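Local coordinates for protein Myo-inositol 2-dehydrogenase (Thermotoga maritima, PDB 3EZY) that catalyses the NAD(+)-dependent oxidation of myo-inositol to scyllo-inosose, a step that probably belongs to a pathway of myo-inositol breakdown, at residues 18-23 and 280-285; 90-95 and 286-291; 198-203 and 230-235. All coordinates share one frame; numbering follows the deposited sequence. Where two conformers were deposited one is given.

Interaction 1: residues 18-23 and 280-285; sequences AENLKM and RYRDSY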
loop_
_atom_site.group_PDB
_atom_site.type_symbol
_atom_site.label_atom_id
_atom_site.label_comp_id
_atom_site.label_asym_id
_atom_site.label_seq_id
_atom_site.Cartn_x
_atom_site.Cartn_y
_atom_site.Cartn_z
ATOM N N ALA A 18 -10.957 34.558 3.053
ATOM C CA ALA A 18 -10.702 35.866 2.421
ATOM C C ALA A 18 -9.675 35.727 1.289
ATOM O O ALA A 18 -9.837 36.325 0.231
ATOM C CB ALA A 18 -10.173 36.862 3.455
ATOM N N GLU A 19 -8.612 34.957 1.537
ATOM C CA GLU A 19 -7.585 34.684 0.521
ATOM C C GLU A 19 -8.124 33.829 -0.621
ATOM O O GLU A 19 -7.811 34.109 -1.783
ATOM C CB GLU A 19 -6.317 34.094 1.164
ATOM C CG GLU A 19 -5.511 35.203 1.919
ATOM C CD GLU A 19 -4.431 34.671 2.850
ATOM O OE1 GLU A 19 -4.209 33.433 2.885
ATOM O OE2 GLU A 19 -3.814 35.508 3.573
ATOM N N ASN A 20 -8.969 32.840 -0.317
ATOM C CA ASN A 20 -9.575 31.973 -1.347
ATOM C C ASN A 20 -10.480 32.729 -2.311
ATOM O O ASN A 20 -10.689 32.302 -3.440
ATOM C CB ASN A 20 -10.357 30.792 -0.728
ATOM C CG ASN A 20 -9.433 29.639 -0.260
ATOM O OD1 ASN A 20 -8.260 29.615 -0.583
ATOM N ND2 ASN A 20 -9.979 28.692 0.489
ATOM N N LEU A 21 -11.048 33.841 -1.870
ATOM C CA LEU A 21 -11.915 34.609 -2.742
ATOM C C LEU A 21 -11.275 35.047 -4.068
ATOM O O LEU A 21 -11.976 35.197 -5.049
ATOM C CB LEU A 21 -12.613 35.737 -1.995
ATOM C CG LEU A 21 -13.810 35.138 -1.224
ATOM C CD1 LEU A 21 -14.281 36.013 -0.064
ATOM C CD2 LEU A 21 -14.984 34.789 -2.148
ATOM N N LYS A 22 -9.951 35.189 -4.126
ATOM C CA LYS A 22 -9.256 35.423 -5.406
ATOM C C LYS A 22 -9.269 34.199 -6.325
ATOM O O LYS A 22 -9.053 34.300 -7.528
ATOM C CB LYS A 22 -7.814 35.809 -5.149
ATOM C CG LYS A 22 -7.692 36.953 -4.164
ATOM C CD LYS A 22 -8.794 36.913 -3.112
ATOM C CE LYS A 22 -8.440 37.836 -1.983
ATOM N NZ LYS A 22 -7.835 39.091 -2.520
ATOM N N MET A 23 -9.519 33.039 -5.751
ATOM C CA MET A 23 -9.378 31.787 -6.471
ATOM C C MET A 23 -10.738 31.443 -7.003
ATOM O O MET A 23 -10.934 30.417 -7.671
ATOM C CB MET A 23 -8.973 30.683 -5.491
ATOM C CG MET A 23 -7.975 29.693 -5.997
ATOM S SD MET A 23 -6.319 30.325 -5.706
ATOM C CE MET A 23 -6.351 31.792 -6.738
ATOM N N ARG A 280 -3.458 20.696 5.211
ATOM C CA ARG A 280 -4.558 19.729 5.403
ATOM C C ARG A 280 -5.907 20.214 4.832
ATOM O O ARG A 280 -6.630 19.456 4.150
ATOM C CB ARG A 280 -4.718 19.347 6.893
ATOM C CG ARG A 280 -5.993 18.519 7.203
ATOM C CD ARG A 280 -5.850 17.118 6.582
ATOM N NE ARG A 280 -7.029 16.266 6.739
ATOM C CZ ARG A 280 -8.146 16.355 6.006
ATOM N NH1 ARG A 280 -8.279 17.309 5.082
ATOM N NH2 ARG A 280 -9.163 15.515 6.225
ATOM N N TYR A 281 -6.263 21.461 5.132
ATOM C CA TYR A 281 -7.663 21.875 4.996
ATOM C C TYR A 281 -7.983 22.842 3.875
ATOM O O TYR A 281 -9.166 23.115 3.581
ATOM C CB TYR A 281 -8.150 22.504 6.315
ATOM C CG TYR A 281 -8.422 21.525 7.467
ATOM C CD1 TYR A 281 -7.790 21.682 8.680
ATOM C CD2 TYR A 281 -9.340 20.468 7.328
ATOM C CE1 TYR A 281 -8.055 20.843 9.747
ATOM C CE2 TYR A 281 -9.616 19.609 8.369
ATOM C CZ TYR A 281 -8.974 19.814 9.588
ATOM O OH TYR A 281 -9.212 18.976 10.638
ATOM N N ARG A 282 -6.952 23.416 3.279
ATOM C CA ARG A 282 -7.183 24.522 2.351
ATOM C C ARG A 282 -8.113 24.183 1.185
ATOM O O ARG A 282 -8.999 24.992 0.827
ATOM C CB ARG A 282 -5.836 25.046 1.822
ATOM C CG ARG A 282 -5.920 25.802 0.505
ATOM C CD ARG A 282 -6.248 27.255 0.695
ATOM N NE ARG A 282 -5.107 28.055 1.164
ATOM C CZ ARG A 282 -5.194 29.335 1.567
ATOM N NH1 ARG A 282 -6.367 29.971 1.566
ATOM N NH2 ARG A 282 -4.109 29.985 1.981
ATOM N N ASP A 283 -7.931 23.008 0.578
ATOM C CA ASP A 283 -8.778 22.644 -0.558
ATOM C C ASP A 283 -10.233 22.419 -0.159
ATOM O O ASP A 283 -11.131 22.758 -0.924
ATOM C CB ASP A 283 -8.285 21.396 -1.294
ATOM C CG ASP A 283 -9.142 21.078 -2.509
ATOM O OD1 ASP A 283 -9.330 21.990 -3.369
ATOM O OD2 ASP A 283 -9.664 19.924 -2.605
ATOM N N SER A 284 -10.471 21.847 1.025
ATOM C CA SER A 284 -11.867 21.641 1.491
ATOM C C SER A 284 -12.538 22.990 1.767
ATOM O O SER A 284 -13.701 23.184 1.465
ATOM C CB SER A 284 -11.925 20.750 2.749
ATOM O OG SER A 284 -11.429 21.410 3.901
ATOM N N TYR A 285 -11.802 23.961 2.314
ATOM C CA TYR A 285 -12.404 25.290 2.465
ATOM C C TYR A 285 -12.691 25.969 1.127
ATOM O O TYR A 285 -13.735 26.631 0.944
ATOM C CB TYR A 285 -11.510 26.190 3.332
ATOM C CG TYR A 285 -11.535 25.846 4.791
ATOM C CD1 TYR A 285 -12.724 25.887 5.516
ATOM C CD2 TYR A 285 -10.360 25.537 5.461
ATOM C CE1 TYR A 285 -12.756 25.581 6.882
ATOM C CE2 TYR A 285 -10.364 25.240 6.824
ATOM C CZ TYR A 285 -11.568 25.285 7.528
ATOM O OH TYR A 285 -11.557 24.961 8.857
HETATM O O HOH W 1 -12.491 29.163 1.451
#

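Interaction 2: residues 90-95 and 286-291; sequences HVFCEK and LEELKT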
loop_
_atom_site.group_PDB
_atom_site.type_symbol
_atom_site.label_atom_id
_atom_site.label_comp_id
_atom_site.label_asym_id
_atom_site.label_seq_id
_atom_site.Cartn_x
_atom_site.Cartn_y
_atom_site.Cartn_z
ATOM N N HIS A 90 -27.512 36.980 2.697
ATOM C CA HIS A 90 -27.215 35.543 2.764
ATOM C C HIS A 90 -26.015 35.284 3.666
ATOM O O HIS A 90 -25.068 36.062 3.653
ATOM C CB HIS A 90 -26.933 35.030 1.369
ATOM C CG HIS A 90 -28.127 35.096 0.476
ATOM N ND1 HIS A 90 -29.300 34.427 0.757
ATOM C CD2 HIS A 90 -28.336 35.764 -0.684
ATOM C CE1 HIS A 90 -30.173 34.664 -0.207
ATOM N NE2 HIS A 90 -29.613 35.469 -1.093
ATOM N N VAL A 91 -26.059 34.235 4.487
ATOM C CA VAL A 91 -25.044 34.107 5.528
ATOM C C VAL A 91 -24.419 32.710 5.619
ATOM O O VAL A 91 -25.135 31.681 5.628
ATOM C CB VAL A 91 -25.540 34.640 6.952
ATOM C CG1 VAL A 91 -26.822 34.002 7.388
ATOM C CG2 VAL A 91 -24.473 34.425 8.030
ATOM N N PHE A 92 -23.080 32.679 5.643
ATOM C CA PHE A 92 -22.323 31.448 5.919
ATOM C C PHE A 92 -21.754 31.624 7.311
ATOM O O PHE A 92 -21.208 32.701 7.629
ATOM C CB PHE A 92 -21.212 31.280 4.866
ATOM C CG PHE A 92 -20.155 30.237 5.204
ATOM C CD1 PHE A 92 -20.197 28.966 4.630
ATOM C CD2 PHE A 92 -19.111 30.539 6.085
ATOM C CE1 PHE A 92 -19.204 27.982 4.959
ATOM C CE2 PHE A 92 -18.116 29.597 6.393
ATOM C CZ PHE A 92 -18.172 28.305 5.835
ATOM N N CYS A 93 -21.915 30.610 8.172
ATOM C CA CYS A 93 -21.385 30.669 9.528
ATOM C C CYS A 93 -20.411 29.517 9.792
ATOM O O CYS A 93 -20.775 28.333 9.673
ATOM C CB CYS A 93 -22.533 30.617 10.567
ATOM S SG CYS A 93 -22.037 30.966 12.264
ATOM N N GLU A 94 -19.201 29.861 10.217
ATOM C CA GLU A 94 -18.224 28.852 10.586
ATOM C C GLU A 94 -18.774 27.965 11.706
ATOM O O GLU A 94 -19.644 28.397 12.508
ATOM C CB GLU A 94 -16.890 29.510 11.039
ATOM C CG GLU A 94 -15.817 29.548 9.927
ATOM C CD GLU A 94 -15.629 28.162 9.280
ATOM O OE1 GLU A 94 -15.584 28.054 8.034
ATOM O OE2 GLU A 94 -15.538 27.166 10.029
ATOM N N LYS A 95 -18.279 26.730 11.754
ATOM C CA LYS A 95 -18.506 25.821 12.847
ATOM C C LYS A 95 -17.974 26.435 14.133
ATOM O O LYS A 95 -16.918 27.085 14.116
ATOM C CB LYS A 95 -17.741 24.492 12.572
ATOM C CG LYS A 95 -17.410 23.660 13.853
ATOM C CD LYS A 95 -16.122 24.083 14.576
ATOM C CE LYS A 95 -15.696 23.056 15.602
ATOM N NZ LYS A 95 -14.842 23.630 16.694
ATOM N N LEU A 286 -11.764 25.840 0.179
ATOM C CA LEU A 286 -11.976 26.459 -1.110
ATOM C C LEU A 286 -13.258 25.889 -1.720
ATOM O O LEU A 286 -14.098 26.632 -2.237
ATOM C CB LEU A 286 -10.811 26.133 -2.043
ATOM C CG LEU A 286 -11.064 26.603 -3.472
ATOM C CD1 LEU A 286 -11.101 28.162 -3.553
ATOM C CD2 LEU A 286 -10.011 26.027 -4.440
ATOM N N GLU A 287 -13.388 24.567 -1.690
ATOM C CA GLU A 287 -14.542 23.920 -2.329
ATOM C C GLU A 287 -15.874 24.202 -1.614
ATOM O O GLU A 287 -16.953 24.313 -2.253
ATOM C CB GLU A 287 -14.313 22.420 -2.367
ATOM C CG GLU A 287 -15.424 21.649 -3.068
ATOM C CD GLU A 287 -15.336 21.733 -4.607
ATOM O OE1 GLU A 287 -14.402 22.408 -5.165
ATOM O OE2 GLU A 287 -16.222 21.113 -5.248
ATOM N N GLU A 288 -15.799 24.272 -0.289
ATOM C CA GLU A 288 -16.962 24.652 0.535
ATOM C C GLU A 288 -17.481 26.052 0.154
ATOM O O GLU A 288 -18.684 26.284 0.008
ATOM C CB GLU A 288 -16.575 24.638 2.006
ATOM C CG GLU A 288 -17.725 25.050 2.899
ATOM C CD GLU A 288 -17.333 25.101 4.320
ATOM O OE1 GLU A 288 -16.273 25.683 4.636
ATOM O OE2 GLU A 288 -18.073 24.538 5.133
ATOM N N LEU A 289 -16.562 26.990 0.003
ATOM C CA LEU A 289 -16.912 28.386 -0.303
ATOM C C LEU A 289 -17.458 28.561 -1.728
ATOM O O LEU A 289 -18.451 29.294 -1.950
ATOM C CB LEU A 289 -15.712 29.301 -0.067
ATOM C CG LEU A 289 -15.892 30.801 -0.419
ATOM C CD1 LEU A 289 -17.154 31.273 0.208
ATOM C CD2 LEU A 289 -14.748 31.664 0.091
ATOM N N LYS A 290 -16.840 27.894 -2.704
ATOM C CA LYS A 290 -17.409 27.906 -4.057
ATOM C C LYS A 290 -18.861 27.406 -4.040
ATOM O O LYS A 290 -19.691 27.869 -4.830
ATOM C CB LYS A 290 -16.578 27.037 -5.020
ATOM C CG LYS A 290 -15.150 27.485 -5.198
ATOM C CD LYS A 290 -14.508 26.644 -6.331
ATOM C CE LYS A 290 -13.025 27.021 -6.563
ATOM N NZ LYS A 290 -12.257 25.825 -7.158
ATOM N N THR A 291 -19.150 26.442 -3.166
ATOM C CA THR A 291 -20.487 25.844 -3.109
ATOM C C THR A 291 -21.493 26.838 -2.530
ATOM O O THR A 291 -22.595 26.983 -3.066
ATOM C CB THR A 291 -20.531 24.514 -2.292
ATOM O OG1 THR A 291 -19.572 23.596 -2.835
ATOM C CG2 THR A 291 -21.923 23.867 -2.342
#

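Interaction 3: residues 198-203 and 230-235; sequences VLVDEE and SRRAVY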
loop_
_atom_site.group_PDB
_atom_site.type_symbol
_atom_site.label_atom_id
_atom_site.label_comp_id
_atom_site.label_asym_id
_atom_site.label_seq_id
_atom_site.Cartn_x
_atom_site.Cartn_y
_atom_site.Cartn_z
ATOM N N VAL A 198 -8.562 11.253 30.200
ATOM C CA VAL A 198 -7.542 12.273 30.101
ATOM C C VAL A 198 -6.186 11.574 30.021
ATOM O O VAL A 198 -5.660 11.051 31.019
ATOM C CB VAL A 198 -7.569 13.237 31.287
ATOM C CG1 VAL A 198 -7.077 12.530 32.523
ATOM C CG2 VAL A 198 -6.692 14.463 30.986
ATOM N N LEU A 199 -5.630 11.518 28.800
ATOM C CA LEU A 199 -4.418 10.731 28.574
ATOM C C LEU A 199 -3.291 11.551 27.950
ATOM O O LEU A 199 -2.170 11.075 27.862
ATOM C CB LEU A 199 -4.738 9.503 27.709
ATOM C CG LEU A 199 -5.874 8.591 28.200
ATOM C CD1 LEU A 199 -6.239 7.535 27.151
ATOM C CD2 LEU A 199 -5.499 7.887 29.468
ATOM N N VAL A 200 -3.590 12.784 27.532
ATOM C CA VAL A 200 -2.605 13.662 26.893
ATOM C C VAL A 200 -2.114 14.771 27.840
ATOM O O VAL A 200 -0.912 14.895 28.065
ATOM C CB VAL A 200 -3.180 14.347 25.641
ATOM C CG1 VAL A 200 -2.117 15.199 24.944
ATOM C CG2 VAL A 200 -3.829 13.306 24.683
ATOM N N ASP A 201 -3.034 15.561 28.403
ATOM C CA ASP A 201 -2.667 16.680 29.277
ATOM C C ASP A 201 -3.585 16.791 30.510
ATOM O O ASP A 201 -4.761 17.121 30.382
ATOM C CB ASP A 201 -2.695 17.991 28.474
ATOM C CG ASP A 201 -2.447 19.247 29.345
ATOM O OD1 ASP A 201 -2.052 19.139 30.531
ATOM O OD2 ASP A 201 -2.653 20.364 28.826
ATOM N N GLU A 202 -3.043 16.532 31.701
ATOM C CA GLU A 202 -3.822 16.631 32.945
ATOM C C GLU A 202 -4.583 17.967 33.080
ATOM O O GLU A 202 -5.631 18.015 33.721
ATOM C CB GLU A 202 -2.927 16.389 34.168
ATOM C CG GLU A 202 -2.056 17.598 34.475
ATOM C CD GLU A 202 -1.154 17.380 35.692
ATOM O OE1 GLU A 202 -0.146 18.119 35.806
ATOM O OE2 GLU A 202 -1.446 16.460 36.506
ATOM N N GLU A 203 -4.089 19.034 32.452
ATOM C CA GLU A 203 -4.783 20.338 32.488
ATOM C C GLU A 203 -6.164 20.305 31.831
ATOM O O GLU A 203 -7.109 20.945 32.311
ATOM C CB GLU A 203 -3.934 21.451 31.867
ATOM C CG GLU A 203 -2.693 21.856 32.693
ATOM C CD GLU A 203 -3.037 22.378 34.106
ATOM O OE1 GLU A 203 -3.946 23.249 34.268
ATOM O OE2 GLU A 203 -2.389 21.897 35.070
ATOM N N SER A 230 -8.770 11.907 19.297
ATOM C CA SER A 230 -7.681 12.192 20.200
ATOM C C SER A 230 -7.259 13.593 19.919
ATOM O O SER A 230 -7.139 13.992 18.743
ATOM C CB SER A 230 -6.459 11.261 19.998
ATOM O OG SER A 230 -5.423 11.645 20.940
ATOM N N ARG A 231 -6.920 14.330 20.972
ATOM C CA ARG A 231 -6.429 15.680 20.761
ATOM C C ARG A 231 -4.929 15.746 20.385
ATOM O O ARG A 231 -4.408 16.839 20.146
ATOM C CB ARG A 231 -6.642 16.542 22.029
ATOM C CG ARG A 231 -8.072 16.952 22.305
ATOM C CD ARG A 231 -8.370 18.227 21.652
ATOM N NE ARG A 231 -9.647 18.793 22.066
ATOM C CZ ARG A 231 -10.348 19.579 21.267
ATOM N NH1 ARG A 231 -9.866 19.847 20.042
ATOM N NH2 ARG A 231 -11.496 20.093 21.668
ATOM N N ARG A 232 -4.216 14.626 20.425
ATOM C CA ARG A 232 -2.808 14.657 20.066
ATOM C C ARG A 232 -2.313 13.376 19.386
ATOM O O ARG A 232 -2.012 12.393 20.059
ATOM C CB ARG A 232 -1.912 14.941 21.280
ATOM C CG ARG A 232 -0.517 15.373 20.827
ATOM C CD ARG A 232 0.577 14.868 21.694
ATOM N NE ARG A 232 0.681 15.680 22.893
ATOM C CZ ARG A 232 1.148 15.236 24.067
ATOM N NH1 ARG A 232 1.555 13.971 24.193
ATOM N NH2 ARG A 232 1.205 16.058 25.120
ATOM N N ALA A 233 -2.251 13.368 18.065
ATOM C CA ALA A 233 -1.551 12.279 17.364
ATOM C C ALA A 233 -0.211 12.841 16.874
ATOM O O ALA A 233 -0.176 13.790 16.096
ATOM C CB ALA A 233 -2.380 11.743 16.203
ATOM N N VAL A 234 0.897 12.261 17.327
ATOM C CA VAL A 234 2.190 12.886 17.054
ATOM C C VAL A 234 2.591 12.770 15.591
ATOM O O VAL A 234 3.437 13.515 15.117
ATOM C CB VAL A 234 3.305 12.342 17.964
ATOM C CG1 VAL A 234 2.957 12.595 19.434
ATOM C CG2 VAL A 234 3.539 10.866 17.679
ATOM N N TYR A 235 1.936 11.873 14.853
ATOM C CA TYR A 235 2.259 11.696 13.449
ATOM C C TYR A 235 1.511 12.631 12.519
ATOM O O TYR A 235 1.710 12.556 11.298
ATOM C CB TYR A 235 2.086 10.224 13.001
ATOM C CG TYR A 235 0.741 9.603 13.377
ATOM C CD1 TYR A 235 -0.312 9.602 12.479
ATOM C CD2 TYR A 235 0.538 9.012 14.630
ATOM C CE1 TYR A 235 -1.561 9.018 12.796
ATOM C CE2 TYR A 235 -0.706 8.457 14.976
ATOM C CZ TYR A 235 -1.746 8.455 14.045
ATOM O OH TYR A 235 -2.970 7.887 14.396
#

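Interaction 1: residues 18-23 and 280-285
Arg282 reaches across to Glu19 and Asn20, and one guanidinium thereby serves two neighbouring residues of helix 12-20 through two different kinds of bond. The ionic part is a long salt bridge, with Arg282 NH2 3.6 Å from Glu19 OE1. That oxygen lies at the edge of the guanidinium, near its plane, while the carboxylate is turned 34° against it. Glu19 OE2 has a second basic partner in Lys46, so the carboxylate stands between two positive charges.

The hydrogen-bonded part runs from Arg282 NH1 to Asn20 OD1, 2.9 Å apart. It is a bent bond: the N-H...O angle is 130°, and the donor comes from above the carbonyl plane instead of along a lone pair. The arginine gets there by folding. Its CG sets out anti to the backbone N (chi1 158°), the bend at chi2 brings CD to 3.4 Å from Asn20 OD1, and a second at chi3 turns the guanidinium back to the amide, the two side chains sliding past each other in opposite directions.

Water supplies the third kind of link. Asn20 ND2 donates to a water at 2.7 Å, which passes a weak bond on to Tyr285 O, and both ends of the buried amide are thus employed. Van der Waals contact is slight: Asn20 ND2 lies 4.1 Å from Tyr285 CB, while the tyrosine ring turns away to meet that of His17.

Such polar bracing between helices lies here on the Rossmann fold, where helix 12-20, the one following the first strand and the GxGxxG-like turn, is clasped by helix 277-298 from far along the chain.

Interaction 2: residues 90-95 and 286-291
Phe92 turns the edge of its ring to the carboxylate of Glu288, CZ lying 3.5 Å from OE1 and CE1 3.5 Å from CD. The ring and carboxylate planes stand 84° apart, and both carboxylate oxygens come close to the same two ring carbons, CE1 and CZ. An acidic group met in this way faces the hydrogens of the ring, the slightly positive rim, and not the electron-rich face. Glu288 gets there as a straight rod, CG anti to the backbone N (chi1 179°) and the chain extended beyond it, while Phe92 swings its ring out from the sheet to the helix.

Phe92 sits on strand 90-94 of the parallel Rossmann sheet, between strands 67-70 and 118-121, with helix 277-298 laid over this face. The strand runs out into Glu94 and Lys95, the start of the Glu-Lys-Pro sequence that recurs in the Gfo/Idh/MocA family.

Next outward comes Glu94, whose OE1 also lies at the edge of the Phe92 ring and is 4.2 Å from Glu288 OE1. His17, which donates from NE2 to Glu94 OE1, may ease the closeness of the two acids. The same histidine meets the Phe92 ring edge-to-face and touches Glu288. Phe119 lies against Phe92 as well, and Asn123 and Phe126 pack on the Glu288 side chain.

Interaction 3: residues 198-203 and 230-235
A loop-to-loop contact at one end of the C-terminal domain's mixed sheet brings Val200 against Arg232, with an ST turn on one side and a helix N-cap on the other. The methyl CG1 of Val200 is set over the centre of one face of the Arg232 guanidinium, 3.4 Å from CZ. Arg232 NE, at 3.5 Å from the same methyl, completes a flat platform under it, and the aliphatic base of the arginine joins in, its CB 3.7 Å from CG1. The contact is of van der Waals character: a hydrocarbon branch covers one face of a charged group. Bends at chi2 and chi3 (chi3 -79°) fold the guanidinium back across the valine. With Arg232 replaced by an alanine, Val200 CG1 would probably keep only the neighbouring CB for company and lose the flat group that lies against it.

Each loop is also held locally. Ser230 OG accepts from Arg232 N at 3.3 Å and nearly straight, 168°, which makes the ST turn that starts Arg232 on its course; Val200 CG2 is 4.4 Å from that hydroxyl oxygen. Asp201 is the N-cap of helix 202-206, its OD1 taking the N-H of Glu203 at 2.8 Å from above the carboxylate plane. Val200 and Arg232 both touch a crystal neighbour, so the lattice may share in fixing their conformations.

Asp211 binds the backbone N-H groups of Leu199, Val200 and Asp201, and its backbone is bonded to that of Arg231. Ser230 and Leu199 pack on Phe244 and Gly222 of a neighbouring subunit. The contact thus joins the turn between strand 189-197 and helix 202-206 to the loop linking strands 224-230 and 238-245.

In the fold
Interactions 1 and 2 share helix 277-298 and lie about 10 Å apart, centre to centre. They touch directly, Leu21 CG meeting Leu289 CD2 at 3.8 Å and Tyr285 CE1 approaching Glu94 OE1 at 3.9 Å, while His17 packs on residues of both. Interaction 3 belongs to the other domain, its centre about 28 Å from that of interaction 1 and about 30 Å from that of interaction 2. Asp172 nonetheless links 2 and 3, since its two carboxylate oxygens form salt bridges with Lys95 and Arg231. That bridge spans the two domains, consistent with the cleft where relatives bring nicotinamide and substrate together.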